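Local atomic coordinates of hypothetical protein, IPT/TIG domain protein (Bacteroides ovatus, PDB entry 4HW6), a protein that is of unknown function but, with an IPT/TIG domain and a six-bladed beta-propeller, probably binds carbohydrate as an auxiliary nutrient-binding protein. Residues I297-Y302 with V311-C316; V267-K272 with I289-K294; G293-Y298 with W335-G340; A230-V235 with N275-W280. One frame throughout, in Å; residues are numbered along the deposited sequence. Where two conformers were deposited one is given.

Interaction 1. Residues I297-Y302 with V311-C316; sequences IYRVDY and VPYIVC
I297 faces both V315 and C316, which makes a classic beta bulge in the antiparallel hairpin of strands 296-301 and 313-315, the outer pair of a propeller blade. Backbone bonds fix the register. I297 O accepts two N-H groups, V315 N at 2.8 Å and C316 N at 3.3 Å. I297 N returns a bond to C316 O. Further on, R299 and Y313 are a hydrogen-bonded pair, with R299 N 2.8 Å from Y313 O. Y298 and I314, between them, are a non-hydrogen-bonded pair.

Apolar contacts gather at Y298. Its CG is anti to the carbonyl carbon (chi1 -78°), which sets the ring under I314. I314 CB sits over the ring face, 3.9 Å from the centroid, a CH-pi contact. P312 CB reaches Y298 CD2 at 4.0 Å. The far end of Y298 bonds to D270, and its ring stacks on Y291. A leucine in its place has no hydroxyl or ring, and would probably leave D270 OD2 without this mate and I314 without its aromatic face.

On the face shared with I297 and C316, R299 and Y313 lie side by side, and R299 CB packs over the Y313 ring. R299 was modelled in two conformers. In one of them NE makes a salt bridge to D301 OD1 at 2.8 Å, with the oxygen in the guanidinium plane. Y313 OH lies above that plane instead. Water 2 bridges the side chains of D301 and Y313: it donates to D301 OD2 and sits 2.7 Å from Y313 OH.

Interaction 2. Residues V267-K272 with I289-K294; sequences VMMDTK and IIYNGK
T271 and Y291 stand 8.9 Å apart at their CA atoms, so side chains and water, rather than paired backbones, bridge the loop after strand 265-268 and the end of strand 286-291. Y291 is the centre of an inverse gamma turn there. Its hydroxyl donates to D270 OD1 at 2.7 Å. The carboxylate and ring planes are nearly perpendicular, at 88°. T271 OG1 donates to the same oxygen at 2.8 Å, from the opposite face of the carboxylate plane. T271 OG1 also meets the ring edge near CE2, and it has a second partner in H319. Water 3 donates to Y291 OH and accepts from D270 N.

The selenomethionine M269 and Y291 reach toward each other from opposite directions. The bend at the last torsion of M269 (chi3 62°) turns its CE to Y291 CE1, 3.6 Å away, and to I289 CG2 at 3.9 Å. T271 CG2 packs on K294 CE at 4.0 Å. A phenylalanine in place of Y291 has no hydroxyl, and would probably leave D270 OD1 and water 3 each short of a partner. With Y298 bonded to OD2, D270 takes hydroxyls on both oxygens, which would probably favour its charged form.

Interaction 3. Residues G293-Y298 with W335-G340; sequences GKHCIY and WGPNQG
H295 makes a polar and aromatic contact with W335 and G336, joining neighbouring blades of the propeller. H295 belongs to the turn leading into strand 296-301. W335 and G336 precede strand 337-344, the inner strand of the next blade.

One hydrogen bond carries the contact. G336 N donates to H295 ND1 at 3.0 Å, with an angle of 164° at the hydrogen. The donor lies close to the imidazole plane, so it meets the ring at its edge. A neutral ring that accepts at ND1 would probably carry its proton on NE2.

W335 adds an offset edge-to-face pair. Its edge points to the face of H295, with the planes at 82° and the centroid of its five-membered ring 5.3 Å from that of H295. The nearest atoms are W335 CD1 and H295 CE1, 3.8 Å apart. The CG of W335 is anti to the backbone N (chi1 -159°), and the two side chains run side by side, pointing the same way. P322 touches both side chains.

P337 adds apolar contact. Its CD is 3.8 Å from H295 CA, and its CG is 4.1 Å from C296 N. I290 and F359 pack on the same proline.

G336 has a positive phi, a backbone shape glycine adopts readily. Its carbonyl O accepts N338 ND2 at 2.9 Å, from above the carbonyl plane. N338 OD1 is bonded in turn to R143, and P337 O accepts from N292. Side chains and loops rather than paired strands thus join the blades here, as expected between adjacent sheets of a beta-propeller.

Interaction 4. Residues A230-V235 with N275-W280; sequences AKTCAV and NFHIVW
T232 and I278 link two chain segments that run almost the same way, 7° apart end to end. I278 N donates to T232 OG1 at 3.2 Å, and the bond is nearly straight at 171°. OG1 is anti to the backbone N (chi1 -171°), a rotation that brings it to that N-H. The hydroxyl has a stronger partner in D186 OD2, which also takes C233 N. The backbone of H277 and V279, on either side of I278, pairs instead with strand 286-291.

K231 and N275 meet at one end. K231 NZ donates to N275 OD1 at 2.8 Å, the two side chains crossing at about a right angle. NZ also forms a salt bridge with D200, so its charge has a mate. N275 ND2 gives a bond to water 6. Water 5 donates to K231 O at 2.9 Å and lies the same distance from H277 ND1, and so satisfies both.

At the other end, W280 NE1 makes a weak bond to A234 O at 3.4 Å. A234 CB packs on I278 CG2 at 3.5 Å and on W280 CD1 at 3.7 Å. H236 and Y243 meet the indole edge-to-face.

Segments 230-235 and 275-280 include the inner strands of two successive blades. Here side chains and water join them, and they run in the same direction, as the inner strands of adjacent beta-propeller blades do.

In the fold
Interactions 1 and 4 lie at opposite edges of one four-stranded blade: interaction 4 uses its first strand and interaction 1 its last two, with centres 14 Å apart. Interaction 2 bears on the strand between and ties the blade to the preceding one, as interaction 4 does. Interaction 3 reaches the following blade. Interactions 1 and 2 meet where Y298 OH is 2.6 Å from D270 OD2. Interactions 2 and 4 meet at a probable hydrogen bond, I290 N to H277 O, 2.8 Å. Interactions 3 and 4 touch through G340 O and V279 CG2, 3.4 Å. The function is unknown, so no contact is tied to a site; ethanediol, probably from crystallisation, lies about 4 Å from R299's side chain and, separately, from W335's.

Interaction 1. Residues I297-Y302 with V311-C316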
# COMPACT_ATOMS: atom_id res chain seq x y z
N ILE A 297 -19.73 4.10 -1.21
CA ILE A 297 -19.20 2.96 -1.94
C ILE A 297 -20.35 1.96 -2.14
O ILE A 297 -21.08 1.63 -1.21
CB ILE A 297 -18.03 2.28 -1.18
CG1 ILE A 297 -16.86 3.24 -0.97
CG2 ILE A 297 -17.59 1.01 -1.93
CD1 ILE A 297 -15.74 2.70 -0.09
N TYR A 298 -20.50 1.50 -3.38
CA TYR A 298 -21.48 0.49 -3.72
C TYR A 298 -20.75 -0.79 -4.10
O TYR A 298 -19.54 -0.78 -4.40
CB TYR A 298 -22.29 0.92 -4.95
CG TYR A 298 -23.40 1.93 -4.76
CD1 TYR A 298 -23.19 3.15 -4.14
CD2 TYR A 298 -24.67 1.69 -5.30
CE1 TYR A 298 -24.21 4.10 -4.03
CE2 TYR A 298 -25.69 2.62 -5.18
CZ TYR A 298 -25.44 3.84 -4.54
OH TYR A 298 -26.47 4.78 -4.45
N ARG A 299 -21.51 -1.89 -4.12
CA ARG A 299 -21.01 -3.17 -4.63
C ARG A 299 -21.85 -3.62 -5.82
O ARG A 299 -23.09 -3.51 -5.81
CB ARG A 299 -21.05 -4.23 -3.51
CG ARG A 299 -20.89 -5.67 -3.99
CD ARG A 299 -20.46 -6.60 -2.88
NE ARG A 299 -20.84 -7.98 -3.12
CZ ARG A 299 -20.60 -8.98 -2.28
NH1 ARG A 299 -19.98 -8.74 -1.14
NH2 ARG A 299 -20.99 -10.22 -2.56
N VAL A 300 -21.18 -4.17 -6.83
CA VAL A 300 -21.84 -4.77 -7.99
C VAL A 300 -21.39 -6.23 -8.11
O VAL A 300 -20.20 -6.54 -8.20
CB VAL A 300 -21.61 -3.96 -9.28
CG1 VAL A 300 -20.11 -3.78 -9.57
CG2 VAL A 300 -22.36 -4.62 -10.43
N ASP A 301 -22.34 -7.15 -8.02
CA ASP A 301 -22.06 -8.57 -8.09
C ASP A 301 -21.91 -9.04 -9.53
O ASP A 301 -22.55 -8.51 -10.44
CB ASP A 301 -23.18 -9.37 -7.42
CG ASP A 301 -23.21 -9.19 -5.89
OD1 ASP A 301 -22.14 -9.12 -5.26
OD2 ASP A 301 -24.30 -9.15 -5.31
N TYR A 302 -21.06 -10.04 -9.71
CA TYR A 302 -20.80 -10.69 -11.01
C TYR A 302 -21.36 -12.09 -10.99
O TYR A 302 -21.02 -12.88 -10.10
CB TYR A 302 -19.30 -10.67 -11.32
CG TYR A 302 -18.92 -11.35 -12.60
CD1 TYR A 302 -19.16 -10.73 -13.83
CD2 TYR A 302 -18.31 -12.59 -12.61
CE1 TYR A 302 -18.82 -11.34 -15.01
CE2 TYR A 302 -17.96 -13.22 -13.79
CZ TYR A 302 -18.21 -12.58 -14.99
OH TYR A 302 -17.86 -13.22 -16.15
N VAL A 311 -27.75 -5.52 -10.17
CA VAL A 311 -28.03 -4.15 -9.77
C VAL A 311 -27.06 -3.78 -8.64
O VAL A 311 -26.98 -4.51 -7.63
CB VAL A 311 -29.49 -3.99 -9.29
CG1 VAL A 311 -29.69 -2.62 -8.68
CG2 VAL A 311 -30.46 -4.21 -10.46
N PRO A 312 -26.31 -2.68 -8.80
CA PRO A 312 -25.42 -2.26 -7.69
C PRO A 312 -26.20 -1.82 -6.48
O PRO A 312 -27.31 -1.28 -6.61
CB PRO A 312 -24.67 -1.06 -8.25
CG PRO A 312 -24.75 -1.25 -9.74
CD PRO A 312 -26.11 -1.83 -9.99
N TYR A 313 -25.62 -2.05 -5.31
CA TYR A 313 -26.23 -1.61 -4.06
C TYR A 313 -25.23 -0.92 -3.17
O TYR A 313 -24.06 -1.28 -3.16
CB TYR A 313 -26.91 -2.78 -3.33
CG TYR A 313 -25.99 -3.91 -2.95
CD1 TYR A 313 -25.30 -3.90 -1.75
CD2 TYR A 313 -25.85 -5.01 -3.79
CE1 TYR A 313 -24.46 -4.93 -1.42
CE2 TYR A 313 -25.02 -6.08 -3.44
CZ TYR A 313 -24.33 -6.01 -2.25
OH TYR A 313 -23.52 -7.07 -1.84
N ILE A 314 -25.70 0.01 -2.35
CA ILE A 314 -24.80 0.76 -1.46
C ILE A 314 -24.31 -0.11 -0.31
O ILE A 314 -25.08 -0.93 0.24
CB ILE A 314 -25.46 2.08 -0.94
CG1 ILE A 314 -24.43 2.99 -0.30
CG2 ILE A 314 -26.60 1.78 0.03
CD1 ILE A 314 -24.97 4.40 -0.12
N VAL A 315 -23.03 0.05 0.01
CA VAL A 315 -22.41 -0.66 1.12
C VAL A 315 -22.11 0.26 2.30
O VAL A 315 -22.36 -0.12 3.45
CB VAL A 315 -21.16 -1.43 0.65
CG1 VAL A 315 -20.39 -2.05 1.82
CG2 VAL A 315 -21.59 -2.52 -0.34
N CYS A 316 -21.57 1.44 2.04
CA CYS A 316 -21.26 2.38 3.09
C CYS A 316 -21.33 3.82 2.65
O CYS A 316 -21.31 4.14 1.47
CB CYS A 316 -19.92 2.05 3.76
SG CYS A 316 -18.52 2.37 2.71
O HOH W 1 -24.88 -6.11 -7.01
O HOH W 2 -24.20 -9.46 -2.79

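Interaction 2. Residues V267-K272 with I289-K294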
# COMPACT_ATOMS: atom_id res chain seq x y z
N VAL A 267 -24.69 -2.81 -16.85
CA VAL A 267 -25.79 -2.60 -15.91
C VAL A 267 -26.04 -1.11 -15.76
O VAL A 267 -25.12 -0.32 -15.90
CB VAL A 267 -25.48 -3.25 -14.53
CG1 VAL A 267 -24.41 -2.48 -13.76
CG2 VAL A 267 -26.75 -3.44 -13.70
N MSE A 268 -27.28 -0.73 -15.47
CA MSE A 268 -27.59 0.67 -15.15
C MSE A 268 -27.04 1.01 -13.77
O MSE A 268 -26.97 0.16 -12.88
CB MSE A 268 -29.10 0.93 -15.14
CG MSE A 268 -29.77 0.79 -16.49
SE MSE A 268 -29.06 2.00 -17.83
CE MSE A 268 -29.24 3.76 -17.01
N MSE A 269 -26.67 2.28 -13.60
CA MSE A 269 -26.32 2.83 -12.31
C MSE A 269 -27.33 3.91 -11.95
O MSE A 269 -28.06 4.42 -12.80
CB MSE A 269 -24.90 3.41 -12.32
CG MSE A 269 -23.81 2.36 -12.22
SE MSE A 269 -22.02 3.16 -12.27
CE MSE A 269 -22.20 4.21 -10.63
N ASP A 270 -27.38 4.25 -10.67
CA ASP A 270 -28.36 5.21 -10.20
C ASP A 270 -27.86 6.66 -10.27
O ASP A 270 -28.60 7.59 -9.93
CB ASP A 270 -28.82 4.84 -8.78
CG ASP A 270 -27.73 4.98 -7.73
OD1 ASP A 270 -26.60 5.45 -8.00
OD2 ASP A 270 -28.01 4.60 -6.58
N THR A 271 -26.61 6.84 -10.71
CA THR A 271 -25.93 8.14 -10.74
C THR A 271 -25.02 8.23 -11.96
O THR A 271 -24.41 7.25 -12.36
CB THR A 271 -25.07 8.29 -9.45
OG1 THR A 271 -25.92 8.11 -8.32
CG2 THR A 271 -24.38 9.68 -9.33
N LYS A 272 -24.95 9.41 -12.54
CA LYS A 272 -23.96 9.71 -13.58
C LYS A 272 -23.41 11.09 -13.28
O LYS A 272 -23.72 11.69 -12.25
CB LYS A 272 -24.60 9.67 -14.97
CG LYS A 272 -25.72 10.68 -15.19
CD LYS A 272 -26.23 10.66 -16.62
CE LYS A 272 -27.38 11.64 -16.81
NZ LYS A 272 -27.76 11.72 -18.24
N ILE A 289 -17.77 -0.10 -6.41
CA ILE A 289 -17.87 1.13 -7.13
C ILE A 289 -17.77 2.28 -6.13
O ILE A 289 -18.70 2.51 -5.31
CB ILE A 289 -19.20 1.27 -7.89
CG1 ILE A 289 -19.55 0.00 -8.68
CG2 ILE A 289 -19.16 2.50 -8.80
CD1 ILE A 289 -21.00 -0.03 -9.12
N ILE A 290 -16.63 2.96 -6.15
CA ILE A 290 -16.41 4.12 -5.31
C ILE A 290 -17.01 5.35 -5.97
O ILE A 290 -16.63 5.67 -7.10
CB ILE A 290 -14.93 4.34 -5.01
CG1 ILE A 290 -14.29 3.07 -4.42
CG2 ILE A 290 -14.79 5.51 -4.03
CD1 ILE A 290 -12.79 3.19 -4.21
N TYR A 291 -17.99 5.97 -5.31
CA TYR A 291 -18.62 7.19 -5.82
C TYR A 291 -17.76 8.33 -5.30
O TYR A 291 -17.97 8.86 -4.21
CB TYR A 291 -20.06 7.34 -5.32
CG TYR A 291 -21.13 6.51 -5.99
CD1 TYR A 291 -20.90 5.20 -6.42
CD2 TYR A 291 -22.41 7.04 -6.18
CE1 TYR A 291 -21.90 4.46 -7.04
CE2 TYR A 291 -23.42 6.30 -6.77
CZ TYR A 291 -23.17 5.00 -7.19
OH TYR A 291 -24.20 4.28 -7.80
N ASN A 292 -16.72 8.68 -6.06
CA ASN A 292 -15.74 9.64 -5.58
C ASN A 292 -16.32 10.99 -5.21
O ASN A 292 -15.88 11.62 -4.27
CB ASN A 292 -14.61 9.86 -6.62
CG ASN A 292 -14.03 8.58 -7.17
OD1 ASN A 292 -13.99 8.40 -8.38
ND2 ASN A 292 -13.55 7.69 -6.30
N GLY A 293 -17.30 11.45 -5.99
CA GLY A 293 -17.94 12.72 -5.76
C GLY A 293 -19.18 12.69 -4.90
O GLY A 293 -19.66 13.75 -4.52
N LYS A 294 -19.71 11.50 -4.59
CA LYS A 294 -20.94 11.38 -3.80
C LYS A 294 -20.77 10.69 -2.45
O LYS A 294 -21.74 10.52 -1.70
CB LYS A 294 -22.04 10.65 -4.59
CG LYS A 294 -22.29 11.19 -5.97
CD LYS A 294 -22.71 12.63 -5.98
CE LYS A 294 -23.11 13.00 -7.41
NZ LYS A 294 -23.57 14.41 -7.48
O HOH W 3 -25.79 2.37 -9.05
O HOH W 4 -23.79 13.90 -10.57

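Interaction 3. Residues G293-Y298 with W335-G340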
# COMPACT_ATOMS: atom_id res chain seq x y z
N GLY A 293 -17.30 11.45 -5.99
CA GLY A 293 -17.94 12.72 -5.76
C GLY A 293 -19.18 12.69 -4.90
O GLY A 293 -19.66 13.75 -4.52
N LYS A 294 -19.71 11.50 -4.59
CA LYS A 294 -20.94 11.38 -3.80
C LYS A 294 -20.77 10.69 -2.45
O LYS A 294 -21.74 10.52 -1.70
CB LYS A 294 -22.04 10.65 -4.59
CG LYS A 294 -22.29 11.19 -5.97
CD LYS A 294 -22.71 12.63 -5.98
CE LYS A 294 -23.11 13.00 -7.41
NZ LYS A 294 -23.57 14.41 -7.48
N HIS A 295 -19.53 10.34 -2.11
CA HIS A 295 -19.17 10.03 -0.72
C HIS A 295 -19.75 8.70 -0.26
O HIS A 295 -20.14 8.55 0.89
CB HIS A 295 -19.58 11.18 0.19
CG HIS A 295 -19.24 12.51 -0.38
ND1 HIS A 295 -17.94 12.87 -0.63
CD2 HIS A 295 -20.02 13.54 -0.79
CE1 HIS A 295 -17.93 14.08 -1.19
NE2 HIS A 295 -19.18 14.51 -1.27
N CYS A 296 -19.73 7.72 -1.14
CA CYS A 296 -20.26 6.40 -0.79
C CYS A 296 -19.62 5.35 -1.66
O CYS A 296 -18.95 5.66 -2.66
CB CYS A 296 -21.78 6.39 -0.85
SG CYS A 296 -22.44 6.87 -2.43
N ILE A 297 -19.73 4.10 -1.21
CA ILE A 297 -19.20 2.96 -1.94
C ILE A 297 -20.35 1.96 -2.14
O ILE A 297 -21.08 1.63 -1.21
CB ILE A 297 -18.03 2.28 -1.18
CG1 ILE A 297 -16.86 3.24 -0.97
CG2 ILE A 297 -17.59 1.01 -1.93
CD1 ILE A 297 -15.74 2.70 -0.09
N TYR A 298 -20.50 1.50 -3.38
CA TYR A 298 -21.48 0.49 -3.72
C TYR A 298 -20.75 -0.79 -4.10
O TYR A 298 -19.54 -0.78 -4.40
CB TYR A 298 -22.29 0.92 -4.95
CG TYR A 298 -23.40 1.93 -4.76
CD1 TYR A 298 -23.19 3.15 -4.14
CD2 TYR A 298 -24.67 1.69 -5.30
CE1 TYR A 298 -24.21 4.10 -4.03
CE2 TYR A 298 -25.69 2.62 -5.18
CZ TYR A 298 -25.44 3.84 -4.54
OH TYR A 298 -26.47 4.78 -4.45
N TRP A 335 -15.80 11.11 2.82
CA TRP A 335 -15.59 12.43 2.26
C TRP A 335 -14.53 12.38 1.16
O TRP A 335 -13.32 12.42 1.40
CB TRP A 335 -15.23 13.45 3.35
CG TRP A 335 -15.50 14.90 2.92
CD1 TRP A 335 -15.85 15.33 1.68
CD2 TRP A 335 -15.37 16.07 3.72
NE1 TRP A 335 -16.01 16.69 1.67
CE2 TRP A 335 -15.69 17.17 2.90
CE3 TRP A 335 -14.98 16.29 5.04
CZ2 TRP A 335 -15.65 18.49 3.37
CZ3 TRP A 335 -14.95 17.60 5.51
CH2 TRP A 335 -15.28 18.68 4.67
N GLY A 336 -15.02 12.28 -0.07
CA GLY A 336 -14.16 12.15 -1.24
C GLY A 336 -13.34 10.90 -1.31
O GLY A 336 -12.13 10.96 -1.53
N PRO A 337 -14.00 9.73 -1.18
CA PRO A 337 -13.26 8.48 -1.30
C PRO A 337 -12.71 8.38 -2.72
O PRO A 337 -13.45 8.59 -3.68
CB PRO A 337 -14.31 7.42 -1.04
CG PRO A 337 -15.61 8.05 -1.45
CD PRO A 337 -15.43 9.50 -1.02
N ASN A 338 -11.43 8.11 -2.85
CA ASN A 338 -10.77 8.08 -4.13
C ASN A 338 -10.31 6.67 -4.48
O ASN A 338 -11.19 5.85 -4.76
CB ASN A 338 -9.70 9.18 -4.23
CG ASN A 338 -10.26 10.44 -4.91
OD1 ASN A 338 -10.06 10.63 -6.11
ND2 ASN A 338 -11.04 11.24 -4.16
N GLN A 339 -9.02 6.35 -4.48
CA GLN A 339 -8.62 5.00 -4.83
C GLN A 339 -8.75 4.07 -3.63
O GLN A 339 -8.58 4.49 -2.48
CB GLN A 339 -7.19 4.97 -5.35
CG GLN A 339 -6.80 3.63 -5.91
CD GLN A 339 -5.49 3.65 -6.69
OE1 GLN A 339 -4.65 4.53 -6.50
NE2 GLN A 339 -5.31 2.64 -7.57
N GLY A 340 -9.13 2.83 -3.90
CA GLY A 340 -9.03 1.76 -2.94
C GLY A 340 -8.43 0.49 -3.47
O GLY A 340 -8.47 0.24 -4.67

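Interaction 4. Residues A230-V235 with N275-W280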
# COMPACT_ATOMS: atom_id res chain seq x y z
N ALA A 230 -14.62 9.30 -19.94
CA ALA A 230 -14.30 8.07 -19.23
C ALA A 230 -13.49 8.33 -17.98
O ALA A 230 -12.57 9.18 -17.99
CB ALA A 230 -13.61 7.06 -20.16
N LYS A 231 -13.80 7.57 -16.91
CA LYS A 231 -13.25 7.83 -15.58
C LYS A 231 -12.41 6.74 -14.91
O LYS A 231 -11.62 7.02 -14.02
CB LYS A 231 -14.41 8.14 -14.62
CG LYS A 231 -15.24 9.35 -14.99
CD LYS A 231 -14.41 10.62 -15.06
CE LYS A 231 -15.26 11.87 -15.19
NZ LYS A 231 -14.41 13.07 -14.99
N THR A 232 -12.60 5.50 -15.33
CA THR A 232 -12.05 4.35 -14.61
C THR A 232 -11.93 3.16 -15.55
O THR A 232 -12.60 3.11 -16.57
CB THR A 232 -12.90 4.00 -13.34
OG1 THR A 232 -12.24 3.01 -12.53
CG2 THR A 232 -14.30 3.52 -13.69
N CYS A 233 -11.01 2.25 -15.23
CA CYS A 233 -10.79 1.02 -16.03
C CYS A 233 -10.49 -0.16 -15.09
O CYS A 233 -9.37 -0.33 -14.62
CB CYS A 233 -9.65 1.19 -17.04
SG CYS A 233 -8.06 1.80 -16.43
N ALA A 234 -11.50 -0.97 -14.84
CA ALA A 234 -11.38 -2.08 -13.92
C ALA A 234 -11.38 -3.38 -14.71
O ALA A 234 -12.37 -3.74 -15.34
CB ALA A 234 -12.53 -2.06 -12.93
N VAL A 235 -10.25 -4.09 -14.66
CA VAL A 235 -10.06 -5.30 -15.43
C VAL A 235 -10.49 -6.50 -14.61
O VAL A 235 -9.90 -6.79 -13.58
CB VAL A 235 -8.59 -5.49 -15.85
CG1 VAL A 235 -8.42 -6.80 -16.62
CG2 VAL A 235 -8.13 -4.33 -16.71
N ASN A 275 -17.31 11.30 -10.84
CA ASN A 275 -16.18 10.42 -10.95
C ASN A 275 -16.52 9.13 -10.22
O ASN A 275 -17.09 9.17 -9.11
CB ASN A 275 -14.94 11.04 -10.29
CG ASN A 275 -14.23 12.05 -11.17
OD1 ASN A 275 -14.69 12.39 -12.25
ND2 ASN A 275 -13.11 12.55 -10.68
N PHE A 276 -16.14 8.00 -10.80
CA PHE A 276 -16.26 6.71 -10.14
C PHE A 276 -14.93 5.99 -10.28
O PHE A 276 -14.19 6.23 -11.22
CB PHE A 276 -17.38 5.86 -10.77
CG PHE A 276 -18.72 6.52 -10.72
CD1 PHE A 276 -19.46 6.53 -9.55
CD2 PHE A 276 -19.23 7.19 -11.83
CE1 PHE A 276 -20.67 7.20 -9.48
CE2 PHE A 276 -20.45 7.83 -11.77
CZ PHE A 276 -21.18 7.84 -10.59
N HIS A 277 -14.67 5.09 -9.35
CA HIS A 277 -13.52 4.20 -9.43
C HIS A 277 -14.01 2.82 -9.08
O HIS A 277 -14.52 2.59 -7.99
CB HIS A 277 -12.43 4.62 -8.47
CG HIS A 277 -11.17 3.83 -8.61
ND1 HIS A 277 -10.41 3.84 -9.75
CD2 HIS A 277 -10.57 2.96 -7.75
CE1 HIS A 277 -9.38 3.02 -9.59
NE2 HIS A 277 -9.46 2.47 -8.39
N ILE A 278 -13.82 1.90 -10.01
CA ILE A 278 -14.27 0.51 -9.85
C ILE A 278 -13.07 -0.36 -9.54
O ILE A 278 -12.02 -0.22 -10.17
CB ILE A 278 -15.00 0.04 -11.12
CG1 ILE A 278 -16.27 0.87 -11.35
CG2 ILE A 278 -15.41 -1.45 -10.98
CD1 ILE A 278 -16.93 0.64 -12.69
N VAL A 279 -13.20 -1.23 -8.54
CA VAL A 279 -12.14 -2.15 -8.17
C VAL A 279 -12.73 -3.55 -7.97
O VAL A 279 -13.60 -3.76 -7.11
CB VAL A 279 -11.41 -1.75 -6.85
CG1 VAL A 279 -10.19 -2.63 -6.67
CG2 VAL A 279 -11.03 -0.26 -6.82
N TRP A 280 -12.26 -4.52 -8.76
CA TRP A 280 -12.68 -5.91 -8.63
C TRP A 280 -12.12 -6.53 -7.35
O TRP A 280 -10.93 -6.38 -7.02
CB TRP A 280 -12.28 -6.74 -9.87
CG TRP A 280 -13.15 -6.47 -11.03
CD1 TRP A 280 -12.86 -5.66 -12.10
CD2 TRP A 280 -14.50 -6.87 -11.18
NE1 TRP A 280 -13.94 -5.61 -12.96
CE2 TRP A 280 -14.97 -6.31 -12.40
CE3 TRP A 280 -15.36 -7.66 -10.41
CZ2 TRP A 280 -16.27 -6.54 -12.85
CZ3 TRP A 280 -16.66 -7.85 -10.86
CH2 TRP A 280 -17.09 -7.29 -12.07
O HOH W 5 -10.54 6.23 -11.43
O HOH W 6 -12.17 14.43 -12.93